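Local coordinates for phosphate binding protein (Planctomyces limnophilus, PDB 4JWO) that probably binds phosphate as the substrate-binding component of a transport system that carries it across the cytoplasmic membrane, at residues Leu163-Val173 with Ile207-Tyr218; Thr70-Glu81 with Gln314-Ile322. One frame throughout, in Å; residues are numbered along the deposited sequence.

Interaction 1. Residues Leu163-Val173 with Ile207-Tyr218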
# COMPACT_ATOMS: atom_id res chain seq x y z
N LEU A 163 -6.49 -7.82 15.91
CA LEU A 163 -5.38 -6.92 15.63
C LEU A 163 -5.72 -5.50 16.08
O LEU A 163 -4.86 -4.76 16.57
CB LEU A 163 -5.00 -6.99 14.15
CG LEU A 163 -4.35 -8.34 13.77
CD1 LEU A 163 -4.31 -8.55 12.26
CD2 LEU A 163 -2.94 -8.47 14.35
N ASN A 164 -6.99 -5.11 15.93
CA ASN A 164 -7.44 -3.79 16.37
C ASN A 164 -7.41 -3.70 17.88
O ASN A 164 -7.04 -2.68 18.45
CB ASN A 164 -8.84 -3.49 15.80
CG ASN A 164 -9.45 -2.25 16.40
OD1 ASN A 164 -10.48 -2.33 17.08
ND2 ASN A 164 -8.84 -1.09 16.16
N LYS A 165 -7.80 -4.78 18.55
CA LYS A 165 -7.75 -4.84 20.00
C LYS A 165 -6.33 -4.56 20.50
O LYS A 165 -6.13 -3.91 21.53
CB LYS A 165 -8.22 -6.23 20.45
CG LYS A 165 -8.57 -6.34 21.90
CD LYS A 165 -9.10 -7.75 22.18
CE LYS A 165 -9.66 -7.88 23.58
NZ LYS A 165 -10.11 -9.28 23.82
N ILE A 166 -5.34 -5.05 19.76
CA ILE A 166 -3.93 -4.88 20.12
C ILE A 166 -3.40 -3.49 19.75
O ILE A 166 -2.72 -2.84 20.54
CB ILE A 166 -3.06 -5.93 19.42
CG1 ILE A 166 -3.36 -7.33 19.97
CG2 ILE A 166 -1.59 -5.61 19.59
CD1 ILE A 166 -2.82 -8.43 19.11
N TRP A 167 -3.72 -3.04 18.54
CA TRP A 167 -3.05 -1.88 17.95
C TRP A 167 -3.78 -0.55 18.04
O TRP A 167 -3.20 0.49 17.72
CB TRP A 167 -2.75 -2.15 16.47
CG TRP A 167 -1.59 -3.08 16.27
CD1 TRP A 167 -1.65 -4.40 15.97
CD2 TRP A 167 -0.20 -2.74 16.36
NE1 TRP A 167 -0.38 -4.92 15.85
CE2 TRP A 167 0.54 -3.92 16.10
CE3 TRP A 167 0.51 -1.56 16.63
CZ2 TRP A 167 1.93 -3.95 16.08
CZ3 TRP A 167 1.89 -1.59 16.64
CH2 TRP A 167 2.59 -2.78 16.36
N ALA A 168 -5.04 -0.56 18.48
CA ALA A 168 -5.85 0.65 18.47
C ALA A 168 -5.21 1.76 19.27
O ALA A 168 -4.46 1.50 20.21
CB ALA A 168 -7.24 0.38 19.01
N ALA A 169 -5.55 2.98 18.91
CA ALA A 169 -5.05 4.18 19.58
C ALA A 169 -5.23 4.12 21.09
O ALA A 169 -4.39 4.65 21.82
CB ALA A 169 -5.75 5.41 19.02
N ASP A 170 -6.32 3.51 21.55
CA ASP A 170 -6.63 3.45 22.96
C ASP A 170 -6.37 2.07 23.57
O ASP A 170 -6.78 1.80 24.69
CB ASP A 170 -8.09 3.83 23.21
CG ASP A 170 -9.08 2.80 22.67
OD1 ASP A 170 -8.81 2.17 21.63
OD2 ASP A 170 -10.14 2.63 23.30
N SER A 171 -5.68 1.20 22.83
CA SER A 171 -5.39 -0.13 23.36
C SER A 171 -4.28 -0.10 24.39
O SER A 171 -3.22 0.51 24.18
CB SER A 171 -4.99 -1.09 22.24
OG SER A 171 -4.64 -2.34 22.83
N LYS A 172 -4.53 -0.76 25.52
CA LYS A 172 -3.53 -0.93 26.56
C LYS A 172 -3.11 -2.39 26.64
O LYS A 172 -2.46 -2.79 27.60
CB LYS A 172 -4.10 -0.51 27.91
CG LYS A 172 -4.86 0.79 27.88
CD LYS A 172 -4.00 1.93 27.34
CE LYS A 172 -4.86 3.14 27.02
NZ LYS A 172 -4.03 4.33 26.65
N VAL A 173 -3.49 -3.18 25.64
CA VAL A 173 -3.24 -4.62 25.67
C VAL A 173 -1.76 -4.89 25.80
O VAL A 173 -0.95 -4.34 25.04
CB VAL A 173 -3.82 -5.34 24.43
CG1 VAL A 173 -3.21 -6.75 24.25
CG2 VAL A 173 -5.33 -5.43 24.54
N ILE A 207 -6.73 -1.77 9.84
CA ILE A 207 -6.88 -2.45 11.13
C ILE A 207 -7.62 -1.59 12.14
O ILE A 207 -8.51 -2.08 12.86
CB ILE A 207 -5.51 -2.89 11.70
CG1 ILE A 207 -4.85 -3.94 10.79
CG2 ILE A 207 -5.68 -3.45 13.10
CD1 ILE A 207 -5.75 -5.15 10.46
N ASN A 208 -7.29 -0.30 12.20
CA ASN A 208 -7.91 0.58 13.19
C ASN A 208 -9.01 1.48 12.64
O ASN A 208 -9.90 1.89 13.38
CB ASN A 208 -6.85 1.43 13.88
CG ASN A 208 -5.89 0.60 14.70
OD1 ASN A 208 -6.24 -0.49 15.15
ND2 ASN A 208 -4.68 1.10 14.89
N GLY A 209 -8.94 1.79 11.35
CA GLY A 209 -9.90 2.71 10.76
C GLY A 209 -9.32 3.95 10.11
O GLY A 209 -8.11 4.18 10.12
N LYS A 210 -10.21 4.76 9.55
CA LYS A 210 -9.83 5.94 8.77
C LYS A 210 -9.01 6.96 9.55
O LYS A 210 -8.27 7.74 8.96
CB LYS A 210 -11.07 6.60 8.16
N ALA A 211 -9.14 6.95 10.88
CA ALA A 211 -8.38 7.87 11.73
C ALA A 211 -6.87 7.68 11.55
O ALA A 211 -6.09 8.58 11.87
CB ALA A 211 -8.76 7.69 13.19
N LYS A 212 -6.49 6.51 11.05
CA LYS A 212 -5.12 6.25 10.61
C LYS A 212 -4.09 6.47 11.71
O LYS A 212 -3.06 7.11 11.50
CB LYS A 212 -4.77 7.12 9.40
CG LYS A 212 -5.38 6.62 8.10
CD LYS A 212 -4.32 5.96 7.26
CE LYS A 212 -4.01 6.79 6.03
NZ LYS A 212 -3.40 8.11 6.32
N SER A 213 -4.39 5.91 12.88
CA SER A 213 -3.56 6.08 14.05
C SER A 213 -3.37 4.73 14.71
O SER A 213 -4.06 3.77 14.39
CB SER A 213 -4.28 6.98 15.03
OG SER A 213 -5.54 6.39 15.34
N SER A 214 -2.43 4.66 15.66
CA SER A 214 -2.28 3.48 16.51
C SER A 214 -1.70 3.90 17.86
O SER A 214 -1.28 5.04 18.02
CB SER A 214 -1.38 2.42 15.86
OG SER A 214 -0.01 2.74 15.98
N ARG A 215 -1.68 2.98 18.81
CA ARG A 215 -0.92 3.20 20.03
C ARG A 215 0.52 3.46 19.63
O ARG A 215 0.98 3.05 18.57
CB ARG A 215 -1.00 1.97 20.94
CG ARG A 215 -0.36 0.74 20.31
CD ARG A 215 -0.71 -0.53 21.08
NE ARG A 215 -0.14 -0.55 22.42
CZ ARG A 215 -0.33 -1.53 23.29
NH1 ARG A 215 -1.10 -2.56 22.96
NH2 ARG A 215 0.23 -1.47 24.49
N SER A 216 1.25 4.16 20.49
CA SER A 216 2.63 4.50 20.17
C SER A 216 3.65 3.69 20.96
O SER A 216 4.86 3.80 20.70
CB SER A 216 2.87 5.98 20.40
OG SER A 216 2.71 6.31 21.77
N ASP A 217 3.19 2.90 21.93
CA ASP A 217 4.11 2.11 22.74
C ASP A 217 4.40 0.76 22.08
O ASP A 217 3.82 -0.28 22.42
CB ASP A 217 3.63 1.95 24.19
CG ASP A 217 2.24 1.37 24.28
OD1 ASP A 217 1.39 1.70 23.42
OD2 ASP A 217 1.98 0.58 25.22
N TYR A 218 5.30 0.81 21.12
CA TYR A 218 5.77 -0.38 20.42
C TYR A 218 7.14 -0.06 19.86
O TYR A 218 7.57 1.10 19.86
CB TYR A 218 4.80 -0.80 19.31
CG TYR A 218 4.66 0.15 18.14
CD1 TYR A 218 3.78 1.22 18.19
CD2 TYR A 218 5.38 -0.05 16.97
CE1 TYR A 218 3.64 2.09 17.11
CE2 TYR A 218 5.25 0.81 15.89
CZ TYR A 218 4.37 1.87 15.96
OH TYR A 218 4.22 2.72 14.89
O HOH W 1 -9.89 1.52 16.24
O HOH W 2 -1.17 2.14 24.72

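Interaction 2. Residues Thr70-Glu81 with Gln314-Ile322. With SO4 (sulfate ion), chain D.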
# COMPACT_ATOMS: atom_id res chain seq x y z
N THR A 70 1.26 5.60 0.19
CA THR A 70 1.68 4.30 -0.32
C THR A 70 2.02 4.29 -1.80
O THR A 70 2.77 3.44 -2.26
CB THR A 70 0.70 3.16 0.05
OG1 THR A 70 -0.60 3.45 -0.48
CG2 THR A 70 0.59 3.02 1.55
N VAL A 71 1.46 5.24 -2.56
CA VAL A 71 1.81 5.34 -3.96
C VAL A 71 3.04 6.25 -4.13
O VAL A 71 3.79 6.09 -5.09
CB VAL A 71 0.61 5.81 -4.82
CG1 VAL A 71 0.98 5.86 -6.31
CG2 VAL A 71 -0.58 4.87 -4.58
N PHE A 72 3.26 7.15 -3.17
CA PHE A 72 4.42 8.05 -3.16
C PHE A 72 5.76 7.39 -3.55
O PHE A 72 6.48 7.94 -4.39
CB PHE A 72 4.55 8.76 -1.79
CG PHE A 72 5.58 9.87 -1.75
CD1 PHE A 72 5.27 11.13 -2.22
CD2 PHE A 72 6.83 9.66 -1.19
CE1 PHE A 72 6.20 12.17 -2.16
CE2 PHE A 72 7.76 10.69 -1.13
CZ PHE A 72 7.45 11.95 -1.62
N PRO A 73 6.10 6.22 -2.97
CA PRO A 73 7.41 5.65 -3.33
C PRO A 73 7.50 5.25 -4.80
O PRO A 73 8.57 5.34 -5.40
CB PRO A 73 7.53 4.41 -2.43
CG PRO A 73 6.57 4.64 -1.32
CD PRO A 73 5.44 5.43 -1.92
N ILE A 74 6.39 4.80 -5.37
CA ILE A 74 6.34 4.50 -6.80
C ILE A 74 6.49 5.78 -7.60
O ILE A 74 7.35 5.88 -8.48
CB ILE A 74 5.02 3.82 -7.19
CG1 ILE A 74 4.87 2.49 -6.45
CG2 ILE A 74 4.94 3.62 -8.70
CD1 ILE A 74 3.53 1.82 -6.69
N SER A 75 5.66 6.78 -7.30
CA SER A 75 5.71 8.05 -8.01
C SER A 75 7.09 8.71 -7.93
O SER A 75 7.58 9.25 -8.92
CB SER A 75 4.65 9.02 -7.48
OG SER A 75 3.35 8.51 -7.73
N GLN A 76 7.73 8.65 -6.76
CA GLN A 76 9.04 9.26 -6.60
C GLN A 76 10.11 8.50 -7.37
O GLN A 76 10.99 9.11 -7.99
CB GLN A 76 9.43 9.35 -5.12
CG GLN A 76 10.75 10.06 -4.88
CD GLN A 76 10.76 11.47 -5.45
OE1 GLN A 76 10.18 12.39 -4.87
NE2 GLN A 76 11.42 11.65 -6.59
N ALA A 77 10.04 7.18 -7.34
CA ALA A 77 11.03 6.34 -8.02
C ALA A 77 10.89 6.43 -9.53
O ALA A 77 11.89 6.53 -10.25
CB ALA A 77 10.91 4.90 -7.56
N VAL A 78 9.66 6.37 -10.01
CA VAL A 78 9.41 6.52 -11.43
C VAL A 78 9.82 7.92 -11.86
O VAL A 78 10.41 8.09 -12.92
CB VAL A 78 7.94 6.19 -11.81
CG1 VAL A 78 7.69 6.46 -13.27
CG2 VAL A 78 7.63 4.73 -11.49
N ALA A 79 9.56 8.92 -11.02
CA ALA A 79 9.97 10.29 -11.32
C ALA A 79 11.48 10.44 -11.48
O ALA A 79 11.95 11.03 -12.45
CB ALA A 79 9.46 11.26 -10.26
N GLU A 80 12.24 9.91 -10.52
CA GLU A 80 13.70 10.01 -10.53
C GLU A 80 14.27 9.37 -11.79
O GLU A 80 15.19 9.91 -12.42
CB GLU A 80 14.30 9.36 -9.28
CG GLU A 80 15.82 9.24 -9.32
CD GLU A 80 16.47 9.39 -7.96
OE1 GLU A 80 17.69 9.66 -7.91
OE2 GLU A 80 15.77 9.23 -6.94
N GLU A 81 13.72 8.22 -12.16
CA GLU A 81 14.13 7.49 -13.35
C GLU A 81 13.70 8.24 -14.60
O GLU A 81 14.48 8.43 -15.54
CB GLU A 81 13.52 6.09 -13.34
CG GLU A 81 14.49 4.97 -13.05
CD GLU A 81 15.21 4.49 -14.30
OE1 GLU A 81 16.44 4.29 -14.24
OE2 GLU A 81 14.53 4.30 -15.33
N GLN A 314 9.50 -3.21 -12.97
CA GLN A 314 10.76 -3.43 -12.27
C GLN A 314 10.95 -2.43 -11.14
O GLN A 314 11.43 -2.79 -10.06
CB GLN A 314 11.94 -3.39 -13.25
CG GLN A 314 12.15 -4.69 -14.01
CD GLN A 314 13.09 -4.54 -15.19
OE1 GLN A 314 13.74 -3.50 -15.36
NE2 GLN A 314 13.17 -5.58 -16.01
N LEU A 315 10.58 -1.18 -11.39
CA LEU A 315 10.68 -0.14 -10.36
C LEU A 315 9.69 -0.43 -9.23
O LEU A 315 10.00 -0.23 -8.06
CB LEU A 315 10.43 1.25 -10.96
CG LEU A 315 11.64 1.90 -11.64
CD1 LEU A 315 11.25 3.24 -12.26
CD2 LEU A 315 12.78 2.08 -10.65
N VAL A 316 8.51 -0.92 -9.59
CA VAL A 316 7.50 -1.29 -8.60
C VAL A 316 8.07 -2.34 -7.64
O VAL A 316 7.93 -2.23 -6.42
CB VAL A 316 6.22 -1.78 -9.29
CG1 VAL A 316 5.38 -2.63 -8.35
CG2 VAL A 316 5.43 -0.58 -9.80
N GLU A 317 8.75 -3.34 -8.19
CA GLU A 317 9.38 -4.37 -7.36
C GLU A 317 10.56 -3.80 -6.58
O GLU A 317 10.85 -4.22 -5.46
CB GLU A 317 9.81 -5.57 -8.21
CG GLU A 317 8.64 -6.24 -8.91
CD GLU A 317 9.08 -7.43 -9.75
OE1 GLU A 317 10.12 -7.33 -10.45
OE2 GLU A 317 8.38 -8.47 -9.71
N GLU A 318 11.26 -2.84 -7.17
CA GLU A 318 12.43 -2.26 -6.53
C GLU A 318 12.07 -1.54 -5.23
O GLU A 318 12.87 -1.52 -4.29
CB GLU A 318 13.13 -1.29 -7.49
CG GLU A 318 14.62 -1.22 -7.36
CD GLU A 318 15.25 -0.55 -8.56
OE1 GLU A 318 15.55 0.67 -8.47
OE2 GLU A 318 15.45 -1.23 -9.59
N VAL A 319 10.88 -0.96 -5.18
CA VAL A 319 10.44 -0.28 -3.95
C VAL A 319 9.62 -1.24 -3.08
O VAL A 319 8.90 -0.81 -2.19
CB VAL A 319 9.66 1.01 -4.24
CG1 VAL A 319 10.55 2.02 -4.98
CG2 VAL A 319 8.39 0.70 -5.02
N LYS A 320 9.74 -2.53 -3.39
CA LYS A 320 9.27 -3.63 -2.53
C LYS A 320 7.78 -3.94 -2.64
O LYS A 320 7.21 -4.60 -1.76
CB LYS A 320 9.69 -3.42 -1.06
CG LYS A 320 11.19 -3.22 -0.85
CD LYS A 320 11.99 -4.48 -1.12
CE LYS A 320 13.41 -4.33 -0.59
NZ LYS A 320 14.19 -5.59 -0.68
N TYR A 321 7.16 -3.49 -3.72
CA TYR A 321 5.77 -3.84 -3.99
C TYR A 321 5.71 -5.04 -4.93
O TYR A 321 6.73 -5.54 -5.40
CB TYR A 321 5.02 -2.64 -4.60
CG TYR A 321 4.71 -1.52 -3.61
CD1 TYR A 321 4.30 -1.80 -2.32
CD2 TYR A 321 4.81 -0.19 -3.99
CE1 TYR A 321 4.01 -0.77 -1.41
CE2 TYR A 321 4.52 0.84 -3.10
CZ TYR A 321 4.12 0.54 -1.81
OH TYR A 321 3.84 1.56 -0.93
N ILE A 322 4.49 -5.49 -5.20
CA ILE A 322 4.24 -6.63 -6.07
C ILE A 322 3.77 -6.11 -7.43
O ILE A 322 2.88 -5.26 -7.50
CB ILE A 322 3.16 -7.55 -5.44
CG1 ILE A 322 3.70 -8.17 -4.14
CG2 ILE A 322 2.72 -8.60 -6.43
CD1 ILE A 322 2.63 -8.74 -3.22
S SO4 D . 16.83 -3.96 1.55
O1 SO4 D . 18.29 -4.03 1.55
O2 SO4 D . 16.29 -5.20 1.01
O3 SO4 D . 16.32 -3.80 2.91
O4 SO4 D . 16.43 -2.81 0.72

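Interaction 1. Residues Leu163-Val173 with Ile207-Tyr218
Ile207 lays its CG2 methyl against the backbone of Leu163 and meets Leu163 CB at 3.8 Å. Asn208 follows with both ends of its amide engaged: OD1 accepts from Asn164 ND2 at 2.9 Å, the two amide planes 63° apart, while ND2 donates to Ser213 O and more weakly to Trp167 O. One water joins Asn164 ND2 to Asn208 O. After the turn from Gly209 to Lys212, Arg215 N donates to Trp167 O at 3.1 Å, from above the carbonyl plane. The Arg215 side chain, bent at chi3 (-67°), then reaches the C-terminal end of helix 160-167. Its NH1 is shared by Ile166 O (2.9 Å) and Val173 O (2.7 Å), both near the guanidinium plane, and Ser171 O sits over one face of the group. Asp217 grips the NE and NH2 edge side-on, OD1 taking NE and OD2 taking NH2, a salt bridge that should help hold the guanidinium in place. Tyr218 offers its ring face to the edge of Trp167, CZ3 lying 3.6 Å from Tyr218 CG with planes at 77°. The result is an edge-to-face aromatic pair beside an arginine that joins a carbonyl of the last helical turn to one in the loop that follows, within a PBP-type domain.

Interaction 2. Residues Thr70-Glu81 with Gln314-Ile322
Helix-to-helix packing in the PBP-type fold brings helix 72-85, over residues Pro73 to Glu81, and the preceding Thr70 against the last turn of helix 310-318 and the Schellman motif that ends it. The axes of the short segments approach to 9.5 Å at an angle of 126°, and the contact is apolar except at one end. There, Tyr321 OH donates to Thr70 O at 2.5 Å, a short bond that lies in the carbonyl plane on a lone pair (C=O...donor angle 125°). Thr70 turns its own hydroxyl elsewhere, to Ser68 OG. The Tyr321 ring is also met by Ile74, whose CG1 comes in at the ring edge, in plane, and whose CD1 reaches Tyr321 CD2 at 3.6 Å; with CG1 of Ile74 anti to its carbonyl carbon (chi1 -62°), this branch extends toward the tyrosine while CG2 approaches Val316 CG2.

Val319, the first residue to leave the helix, spreads its two methyls over Ala77, Pro73 and Ile74. CG1 touches Ala77 CB at 3.9 Å and also lies against Pro73 O, whereas CG2 faces Ile74 CG1. Farther along, Leu315 CD1 settles between Val78 CG2 (4.0 Å) and the aliphatic part of Glu81, whose CG is 3.8 Å away. Lys320, with positive phi, closes the Schellman motif: Tyr321 N bonds to Val316 O and Lys320 N to Glu317 O. This reversal sends the chain back so that Tyr321 faces Thr70, while Lys320 NZ lies 2.7 Å from O2 of a sulfate, probably from the crystallisation liquor, that Tyr245 also holds. Helix 298-308 packs against Val78 and Glu81, strand 134-148 against Ile74 and Val316 through Ala140 and Tyr321 through Asp142, and strand 283-291 touches Thr70 and Tyr321.

The two contacts lie on opposite sides of the chain's centre, their centres 28 Å apart and their nearest atoms about 7 Å apart, so they do not touch. In sequence, both segments of interaction 1 fall between those of interaction 2. Interaction 2 joins residues 70-81 to a segment 233 residues farther on, whereas interaction 1 closes a gap of only 34. Strand 134-148 touches interaction 2 and pairs with strand 237-242, which carries Leu238 and Tyr240 against Trp167 of interaction 1. The Thr70 side chain in interaction 2 lies about 5 Å from a second sulfate; that ion probably comes from the crystallisation liquor, yet it may mark an anion pocket.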